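Local coordinates for protein glutamyl endopeptidase (Staphylococcus epidermidis, PDB 6PYM) that probably cleaves proteins on the carbonyl side of glutamate and also aspartate, as a secreted chymotrypsin-like serine protease, captured here with its active-site serine replaced, at residues A[128-133]-A[145-150]; A[23-28]-A[61-66]; A[39-44]-A[115-120]. The protein carries 1 engineered substitution. All coordinates share one frame; numbering follows the deposited sequence.

The chain has the two-barrel fold of chymotrypsin-like proteases. Interaction 2 closes the first barrel, pairing strand 22-27 with strand 64-67. Interaction 3 joins strand 34-42, the other neighbour of 22-27 in that barrel, to the loop leading to the second barrel. Interaction 1 is a hairpin of the second barrel. Along the chain the segments of interactions 2 and 3 alternate, and interaction 1 follows both. The centres of interactions 1 and 2 are about 23 Å apart, on opposite sides of the chain's centre. The centre of interaction 3 is about 17 Å from that of interaction 1 and about 19 Å from that of interaction 2. In this family the catalytic residues sit between the barrels.

Interaction 1. Residues A[128-133]-A[145-150]; sequences NITVTG and ESVGKV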
loop_
_atom_site.group_PDB
_atom_site.type_symbol
_atom_site.label_atom_id
_atom_site.label_comp_id
_atom_site.label_asym_id
_atom_site.label_seq_id
_atom_site.Cartn_x
_atom_site.Cartn_y
_atom_site.Cartn_z
ATOM N N ASN A 128 -9.461 7.245 14.084
ATOM C CA ASN A 128 -8.208 7.877 13.693
ATOM C C ASN A 128 -7.314 6.864 12.989
ATOM O O ASN A 128 -7.075 5.768 13.503
ATOM C CB ASN A 128 -7.489 8.404 14.932
ATOM C CG ASN A 128 -8.219 9.555 15.589
ATOM O OD1 ASN A 128 -8.720 10.451 14.921
ATOM N ND2 ASN A 128 -8.275 9.534 16.915
ATOM N N ILE A 129 -6.810 7.239 11.812
ATOM C CA ILE A 129 -6.051 6.341 10.953
ATOM C C ILE A 129 -4.878 7.099 10.343
ATOM O O ILE A 129 -4.766 8.321 10.459
ATOM C CB ILE A 129 -6.933 5.737 9.841
ATOM C CG1 ILE A 129 -7.554 6.860 9.008
ATOM C CG2 ILE A 129 -8.015 4.819 10.438
ATOM C CD1 ILE A 129 -8.009 6.426 7.639
ATOM N N THR A 130 -4.001 6.350 9.677
ATOM C CA THR A 130 -2.948 6.921 8.855
ATOM C C THR A 130 -2.945 6.257 7.488
ATOM O O THR A 130 -3.384 5.113 7.333
ATOM C CB THR A 130 -1.560 6.756 9.486
ATOM O OG1 THR A 130 -1.328 5.375 9.799
ATOM C CG2 THR A 130 -1.430 7.594 10.749
ATOM N N VAL A 131 -2.445 6.987 6.494
ATOM C CA VAL A 131 -2.140 6.443 5.173
ATOM C C VAL A 131 -0.677 6.754 4.919
ATOM O O VAL A 131 -0.277 7.924 4.966
ATOM C CB VAL A 131 -3.053 7.019 4.076
ATOM C CG1 VAL A 131 -2.595 6.560 2.691
ATOM C CG2 VAL A 131 -4.475 6.571 4.322
ATOM N N THR A 132 0.114 5.722 4.652
ATOM C CA THR A 132 1.560 5.872 4.609
ATOM C C THR A 132 2.091 5.287 3.313
ATOM O O THR A 132 1.751 4.159 2.950
ATOM C CB THR A 132 2.188 5.240 5.849
ATOM O OG1 THR A 132 1.641 5.907 6.991
ATOM C CG2 THR A 132 3.714 5.381 5.847
ATOM N N GLY A 133 2.905 6.066 2.613
ATOM C CA GLY A 133 3.356 5.679 1.294
ATOM C C GLY A 133 4.201 6.771 0.683
ATOM O O GLY A 133 4.885 7.498 1.414
ATOM N N GLU A 145 3.750 9.786 6.144
ATOM C CA GLU A 145 2.565 9.347 6.860
ATOM C C GLU A 145 1.582 10.508 6.943
ATOM O O GLU A 145 1.942 11.607 7.388
ATOM C CB GLU A 145 2.972 8.925 8.266
ATOM C CG GLU A 145 1.843 8.559 9.187
ATOM C CD GLU A 145 2.362 8.092 10.533
ATOM O OE1 GLU A 145 2.629 8.952 11.406
ATOM O OE2 GLU A 145 2.554 6.871 10.708
ATOM N N SER A 146 0.345 10.263 6.527
ATOM C CA SER A 146 -0.725 11.252 6.541
ATOM C C SER A 146 -1.777 10.835 7.560
ATOM O O SER A 146 -2.191 9.673 7.583
ATOM C CB SER A 146 -1.345 11.344 5.149
ATOM O OG SER A 146 -2.343 12.348 5.138
ATOM N N VAL A 147 -2.218 11.787 8.382
ATOM C CA VAL A 147 -3.034 11.535 9.567
ATOM C C VAL A 147 -4.446 12.079 9.352
ATOM O O VAL A 147 -4.614 13.222 8.913
ATOM C CB VAL A 147 -2.394 12.211 10.793
ATOM C CG1 VAL A 147 -3.318 12.161 11.996
ATOM C CG2 VAL A 147 -1.043 11.573 11.115
ATOM N N GLY A 148 -5.454 11.293 9.711
ATOM C CA GLY A 148 -6.820 11.785 9.646
ATOM C C GLY A 148 -7.811 10.775 10.187
ATOM O O GLY A 148 -7.460 9.913 10.996
ATOM N N LYS A 149 -9.057 10.890 9.736
ATOM C CA LYS A 149 -10.156 10.086 10.250
ATOM C C LYS A 149 -10.961 9.453 9.125
ATOM O O LYS A 149 -11.097 10.009 8.031
ATOM C CB LYS A 149 -11.124 10.939 11.086
ATOM C CG LYS A 149 -10.558 11.454 12.404
ATOM C CD LYS A 149 -11.575 12.347 13.112
ATOM C CE LYS A 149 -11.196 12.589 14.562
ATOM N NZ LYS A 149 -11.381 11.356 15.378
ATOM N N VAL A 150 -11.534 8.290 9.434
ATOM C CA VAL A 150 -12.479 7.635 8.538
ATOM C C VAL A 150 -13.766 8.444 8.474
ATOM O O VAL A 150 -14.315 8.850 9.508
ATOM C CB VAL A 150 -12.775 6.219 9.051
ATOM C CG1 VAL A 150 -13.834 5.537 8.182
ATOM C CG2 VAL A 150 -11.500 5.390 9.133
HETATM O O HOH W 1 -6.571 11.722 13.491
HETATM O O HOH W 2 1.365 4.807 9.506
#
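E145 places CG opposite its backbone N (chi1 175°) and runs on extended to CD, so its chain reaches over T130 and T132. T132 sets OG1 beside its own backbone N (chi1 -59°), where it meets E145. Strands 128-133 and 145-150 form an antiparallel beta hairpin in the second barrel of the chymotrypsin-like fold. OG1 of T132 comes within 3.4 Å of E145 CG. The methyl CG2 of T130 lies 3.8 Å from the same carbon. One water joins all three side chains. It donates to E145 OE2 at 2.7 Å and bonds the OG1 atoms of T130 and T132. Y19 OH also bonds OE2, so this carboxylate oxygen has two partners.

Further along the same face, N128 and K149 lie side by side. NZ of K149 gives a 2.8 Å hydrogen bond to N128 OD1, from 39° above the carbonyl plane. The ammonium also bonds the backbone O of N126. A second water donates to N128 OD1 and, weakly, to G148 O.

The other face carries I129, V131 and S146 and is buried. I129 CG2 packs 3.8 Å from V150 CG2, the two side chains crossing at about a right angle. Y160 and V173 touch I129. S146 OG bonds the backbone O of S163. The side chain of V131 is about 9 Å from that of A169, the engineered active-site position.

Paired backbone bonds link I129 with G148 and V131 with S146. Between these pairs, T130 CA makes a CA-H...O contact of 3.1 Å with S146 O.

Interaction 2. Residues A[23-28]-A[61-66]; sequences SFIYIP and RNISVH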
loop_
_atom_site.group_PDB
_atom_site.type_symbol
_atom_site.label_atom_id
_atom_site.label_comp_id
_atom_site.label_asym_id
_atom_site.label_seq_id
_atom_site.Cartn_x
_atom_site.Cartn_y
_atom_site.Cartn_z
ATOM N N SER A 23 5.997 0.132 0.833
ATOM C CA SER A 23 6.861 -0.097 -0.315
ATOM C C SER A 23 6.648 0.933 -1.415
ATOM O O SER A 23 5.522 1.366 -1.679
ATOM C CB SER A 23 6.637 -1.490 -0.895
ATOM O OG SER A 23 6.859 -2.497 0.084
ATOM N N PHE A 24 7.748 1.285 -2.072
ATOM C CA PHE A 24 7.777 2.205 -3.202
ATOM C C PHE A 24 7.787 1.408 -4.500
ATOM O O PHE A 24 8.528 0.424 -4.622
ATOM C CB PHE A 24 9.042 3.061 -3.087
ATOM C CG PHE A 24 9.372 3.871 -4.310
ATOM C CD1 PHE A 24 8.624 4.987 -4.650
ATOM C CD2 PHE A 24 10.466 3.533 -5.104
ATOM C CE1 PHE A 24 8.949 5.736 -5.775
ATOM C CE2 PHE A 24 10.792 4.279 -6.221
ATOM C CZ PHE A 24 10.035 5.378 -6.550
ATOM N N ILE A 25 6.955 1.813 -5.458
ATOM C CA ILE A 25 6.815 1.108 -6.726
ATOM C C ILE A 25 7.257 2.028 -7.855
ATOM O O ILE A 25 6.819 3.183 -7.928
ATOM C CB ILE A 25 5.366 0.646 -6.944
ATOM C CG1 ILE A 25 4.943 -0.298 -5.819
ATOM C CG2 ILE A 25 5.225 -0.043 -8.294
ATOM C CD1 ILE A 25 3.548 -0.888 -5.996
ATOM N N TYR A 26 8.107 1.510 -8.743
ATOM C CA TYR A 26 8.650 2.275 -9.858
ATOM C C TYR A 26 8.417 1.482 -11.134
ATOM O O TYR A 26 8.787 0.308 -11.212
ATOM C CB TYR A 26 10.148 2.505 -9.643
ATOM C CG TYR A 26 10.812 3.408 -10.666
ATOM C CD1 TYR A 26 11.351 2.887 -11.842
ATOM C CD2 TYR A 26 10.928 4.775 -10.442
ATOM C CE1 TYR A 26 11.978 3.716 -12.774
ATOM C CE2 TYR A 26 11.549 5.609 -11.370
ATOM C CZ TYR A 26 12.075 5.072 -12.524
ATOM O OH TYR A 26 12.693 5.910 -13.430
ATOM N N ILE A 27 7.778 2.111 -12.118
ATOM C CA ILE A 27 7.472 1.464 -13.395
ATOM C C ILE A 27 7.921 2.383 -14.524
ATOM O O ILE A 27 7.340 3.460 -14.711
ATOM C CB ILE A 27 5.974 1.142 -13.540
ATOM C CG1 ILE A 27 5.474 0.277 -12.379
ATOM C CG2 ILE A 27 5.714 0.436 -14.868
ATOM C CD1 ILE A 27 3.967 0.048 -12.382
ATOM N N PRO A 28 8.947 2.009 -15.299
ATOM C CA PRO A 28 9.329 2.857 -16.435
ATOM C C PRO A 28 8.291 2.801 -17.552
ATOM O O PRO A 28 7.586 1.811 -17.688
ATOM C CB PRO A 28 10.649 2.246 -16.902
ATOM C CG PRO A 28 10.617 0.841 -16.428
ATOM C CD PRO A 28 9.817 0.832 -15.153
ATOM N N ARG A 61 7.476 -7.904 -15.024
ATOM C CA ARG A 61 8.905 -7.653 -14.912
ATOM C C ARG A 61 9.256 -6.179 -15.059
ATOM O O ARG A 61 10.381 -5.790 -14.728
ATOM C CB ARG A 61 9.692 -8.469 -15.950
ATOM C CG ARG A 61 9.527 -9.978 -15.912
ATOM C CD ARG A 61 9.614 -10.540 -14.501
ATOM N NE ARG A 61 10.961 -10.532 -13.966
ATOM C CZ ARG A 61 11.278 -11.066 -12.797
ATOM N NH1 ARG A 61 10.335 -11.642 -12.064
ATOM N NH2 ARG A 61 12.533 -11.012 -12.364
ATOM N N ASN A 62 8.333 -5.359 -15.556
ATOM C CA ASN A 62 8.514 -3.917 -15.626
ATOM C C ASN A 62 8.350 -3.227 -14.277
ATOM O O ASN A 62 8.623 -2.028 -14.183
ATOM C CB ASN A 62 7.500 -3.311 -16.604
ATOM C CG ASN A 62 7.774 -3.690 -18.049
ATOM O OD1 ASN A 62 8.917 -3.925 -18.434
ATOM N ND2 ASN A 62 6.722 -3.731 -18.860
ATOM N N ILE A 63 7.909 -3.935 -13.242
ATOM C CA ILE A 63 7.587 -3.315 -11.960
ATOM C C ILE A 63 8.716 -3.584 -10.975
ATOM O O ILE A 63 9.052 -4.745 -10.713
ATOM C CB ILE A 63 6.256 -3.840 -11.407
ATOM C CG1 ILE A 63 5.155 -3.713 -12.457
ATOM C CG2 ILE A 63 5.891 -3.085 -10.144
ATOM C CD1 ILE A 63 3.865 -4.383 -12.047
ATOM N N SER A 64 9.276 -2.521 -10.404
ATOM C CA SER A 64 10.243 -2.616 -9.318
ATOM C C SER A 64 9.572 -2.244 -8.001
ATOM O O SER A 64 8.902 -1.210 -7.909
ATOM C CB SER A 64 11.409 -1.659 -9.555
ATOM O OG SER A 64 12.206 -2.056 -10.658
ATOM N N VAL A 65 9.792 -3.062 -6.978
ATOM C CA VAL A 65 9.216 -2.861 -5.649
ATOM C C VAL A 65 10.358 -2.692 -4.663
ATOM O O VAL A 65 11.219 -3.571 -4.550
ATOM C CB VAL A 65 8.334 -4.048 -5.236
ATOM C CG1 VAL A 65 7.780 -3.838 -3.832
ATOM C CG2 VAL A 65 7.213 -4.257 -6.245
ATOM N N HIS A 66 10.348 -1.584 -3.930
ATOM C CA HIS A 66 11.404 -1.255 -2.974
ATOM C C HIS A 66 10.774 -1.144 -1.590
ATOM O O HIS A 66 10.298 -0.066 -1.200
ATOM C CB HIS A 66 12.069 0.071 -3.351
ATOM C CG HIS A 66 12.769 0.074 -4.681
ATOM N ND1 HIS A 66 12.148 0.340 -5.886
ATOM C CD2 HIS A 66 14.082 -0.094 -4.972
ATOM C CE1 HIS A 66 13.046 0.314 -6.860
ATOM N NE2 HIS A 66 14.225 0.052 -6.331
#
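S23 starts the contact, with its CB 3.9 Å from V65 CG1. Its OG is bonded to the backbone O of A21. Strands 23-27 and 64-66 run antiparallel here and close the six-stranded first barrel of the chymotrypsin-like fold.

F24 and H66 exchange two backbone hydrogen bonds. The bond from H66 N to F24 O is 2.8 Å. The bond from F24 N reaches H66 O from 48° above that carbonyl's plane. Their side chains point the same way. H66 ND1 meets the edge of the F24 ring 3.7 Å from CD2, with the planes oblique at 43°. Y134 meets F24 edge-to-face, while Y75 stacks on H66.

I25 points to the barrel interior, as does V65. In I25, chi1 of -60° sets CG1 beside the backbone N and puts CG2 anti to that N. There CG2 lies alongside I63 and touches I63 CG2 at 3.6 Å. I46 and T48 of strand 45-48 pack on I25, and L97 of strand 95-99 on V65.

Y26 pairs with S64 through two backbone bonds. The Y26 ring leads away from 61-66 and stacks with Y33.

I27 lies alongside I63, with its CD1 3.9 Å from I63 CG1. Beyond the bonded pairs, P28 turns its ring carbon CD to the backbone O of N62, at 3.2 Å.

Interaction 3. Residues A[39-44]-A[115-120]; sequences VVVGEN and ATISSN
A single direct hydrogen bond and one water make up the polar link between V40-V41 and A115. A115 N donates to V40 O at 2.8 Å, and the bond is almost straight (177°). The water donates to V41 O and to A115 O, each at 2.7 Å, so it spans two acceptors that could not bond each other. The strand is irregular at this point. V41 and G42 form a classic beta bulge against strand 45-48.

Apolar groups fill in around the polar link. In V39, chi1 of 59° puts CG1 between the backbone N and the carbonyl carbon and leaves CG2 anti to the N. This CG2 methyl meets A115 CB at 3.7 Å. The same CB lies 3.5 Å from V40 O. A chi2 of -60° bends the I117 chain, and its end CD1 reaches V41 CG1 at 3.9 Å, the two side chains crossing at a slant.

V180 packs on A115 and I117, and I183 on V39. Both belong to strand 180-188 of the second barrel. Segment 115-120 thus runs from the first barrel towards the second, as the interdomain linker does in the double-barrel fold of chymotrypsin-like proteases.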
loop_
_atom_site.group_PDB
_atom_site.type_symbol
_atom_site.label_atom_id
_atom_site.label_comp_id
_atom_site.label_asym_id
_atom_site.label_seq_id
_atom_site.Cartn_x
_atom_site.Cartn_y
_atom_site.Cartn_z
ATOM N N VAL A 39 2.209 -2.432 -0.084
ATOM C CA VAL A 39 2.523 -2.951 1.246
ATOM C C VAL A 39 2.811 -4.445 1.158
ATOM O O VAL A 39 2.035 -5.206 0.566
ATOM C CB VAL A 39 1.415 -2.606 2.268
ATOM C CG1 VAL A 39 0.053 -3.180 1.860
ATOM C CG2 VAL A 39 1.809 -3.053 3.671
ATOM N N VAL A 40 3.929 -4.865 1.751
ATOM C CA VAL A 40 4.267 -6.284 1.802
ATOM C C VAL A 40 3.322 -6.995 2.756
ATOM O O VAL A 40 3.163 -6.575 3.907
ATOM C CB VAL A 40 5.719 -6.480 2.266
ATOM C CG1 VAL A 40 6.037 -7.971 2.384
ATOM C CG2 VAL A 40 6.688 -5.786 1.322
ATOM N N VAL A 41 2.721 -8.102 2.299
ATOM C CA VAL A 41 1.738 -8.837 3.098
ATOM C C VAL A 41 1.980 -10.342 3.152
ATOM O O VAL A 41 1.273 -11.049 3.875
ATOM C CB VAL A 41 0.287 -8.558 2.656
ATOM C CG1 VAL A 41 -0.057 -7.090 2.779
ATOM C CG2 VAL A 41 0.044 -9.046 1.235
ATOM N N GLY A 42 2.948 -10.847 2.393
ATOM C CA GLY A 42 3.237 -12.268 2.396
ATOM C C GLY A 42 4.646 -12.518 1.903
ATOM O O GLY A 42 5.361 -11.597 1.499
ATOM N N GLU A 43 5.023 -13.800 1.924
ATOM C CA GLU A 43 6.390 -14.202 1.608
ATOM C C GLU A 43 6.888 -13.596 0.301
ATOM O O GLU A 43 8.049 -13.183 0.201
ATOM C CB GLU A 43 6.466 -15.727 1.546
ATOM C CG GLU A 43 7.865 -16.248 1.281
ATOM C CD GLU A 43 8.710 -16.317 2.536
ATOM O OE1 GLU A 43 8.274 -15.804 3.590
ATOM O OE2 GLU A 43 9.815 -16.893 2.472
ATOM N N ASN A 44 6.032 -13.562 -0.723
ATOM C CA ASN A 44 6.409 -13.044 -2.035
ATOM C C ASN A 44 5.417 -12.013 -2.558
ATOM O O ASN A 44 5.320 -11.830 -3.774
ATOM C CB ASN A 44 6.542 -14.173 -3.064
ATOM C CG ASN A 44 7.595 -15.187 -2.677
ATOM O OD1 ASN A 44 8.787 -14.884 -2.692
ATOM N ND2 ASN A 44 7.162 -16.396 -2.323
ATOM N N ALA A 115 3.009 -7.044 6.706
ATOM C CA ALA A 115 2.066 -6.273 7.495
ATOM C C ALA A 115 0.949 -7.159 8.023
ATOM O O ALA A 115 0.586 -8.171 7.418
ATOM C CB ALA A 115 1.460 -5.163 6.643
ATOM N N THR A 116 0.418 -6.776 9.177
ATOM C CA THR A 116 -0.778 -7.409 9.712
ATOM C C THR A 116 -2.004 -6.756 9.094
ATOM O O THR A 116 -2.109 -5.526 9.067
ATOM C CB THR A 116 -0.819 -7.229 11.231
ATOM O OG1 THR A 116 0.344 -7.822 11.824
ATOM C CG2 THR A 116 -2.067 -7.882 11.817
ATOM N N ILE A 117 -2.921 -7.576 8.595
ATOM C CA ILE A 117 -4.190 -7.124 8.040
ATOM C C ILE A 117 -5.224 -7.108 9.154
ATOM O O ILE A 117 -5.302 -8.051 9.953
ATOM C CB ILE A 117 -4.645 -8.087 6.930
ATOM C CG1 ILE A 117 -3.542 -8.313 5.890
ATOM C CG2 ILE A 117 -5.954 -7.609 6.313
ATOM C CD1 ILE A 117 -3.083 -7.064 5.173
ATOM N N SER A 118 -6.051 -6.070 9.195
ATOM C CA SER A 118 -7.162 -6.051 10.141
ATOM C C SER A 118 -8.322 -6.906 9.642
ATOM O O SER A 118 -8.647 -6.913 8.454
ATOM C CB SER A 118 -7.652 -4.620 10.334
ATOM O OG SER A 118 -8.744 -4.580 11.237
ATOM N N SER A 119 -8.959 -7.619 10.577
ATOM C CA SER A 119 -10.235 -8.260 10.290
ATOM C C SER A 119 -11.332 -7.235 10.045
ATOM O O SER A 119 -12.381 -7.584 9.489
ATOM C CB SER A 119 -10.650 -9.128 11.473
ATOM O OG SER A 119 -11.024 -8.305 12.564
ATOM N N ASN A 120 -11.107 -5.985 10.456
ATOM C CA ASN A 120 -12.041 -4.877 10.291
ATOM C C ASN A 120 -13.321 -5.042 11.106
ATOM O O ASN A 120 -14.291 -4.318 10.888
ATOM C CB ASN A 120 -12.311 -4.544 8.819
ATOM C CG ASN A 120 -11.249 -3.628 8.235
ATOM O OD1 ASN A 120 -10.874 -2.640 8.859
ATOM N ND2 ASN A 120 -10.753 -3.956 7.050
HETATM O O HOH W 3 0.248 -10.614 6.330
#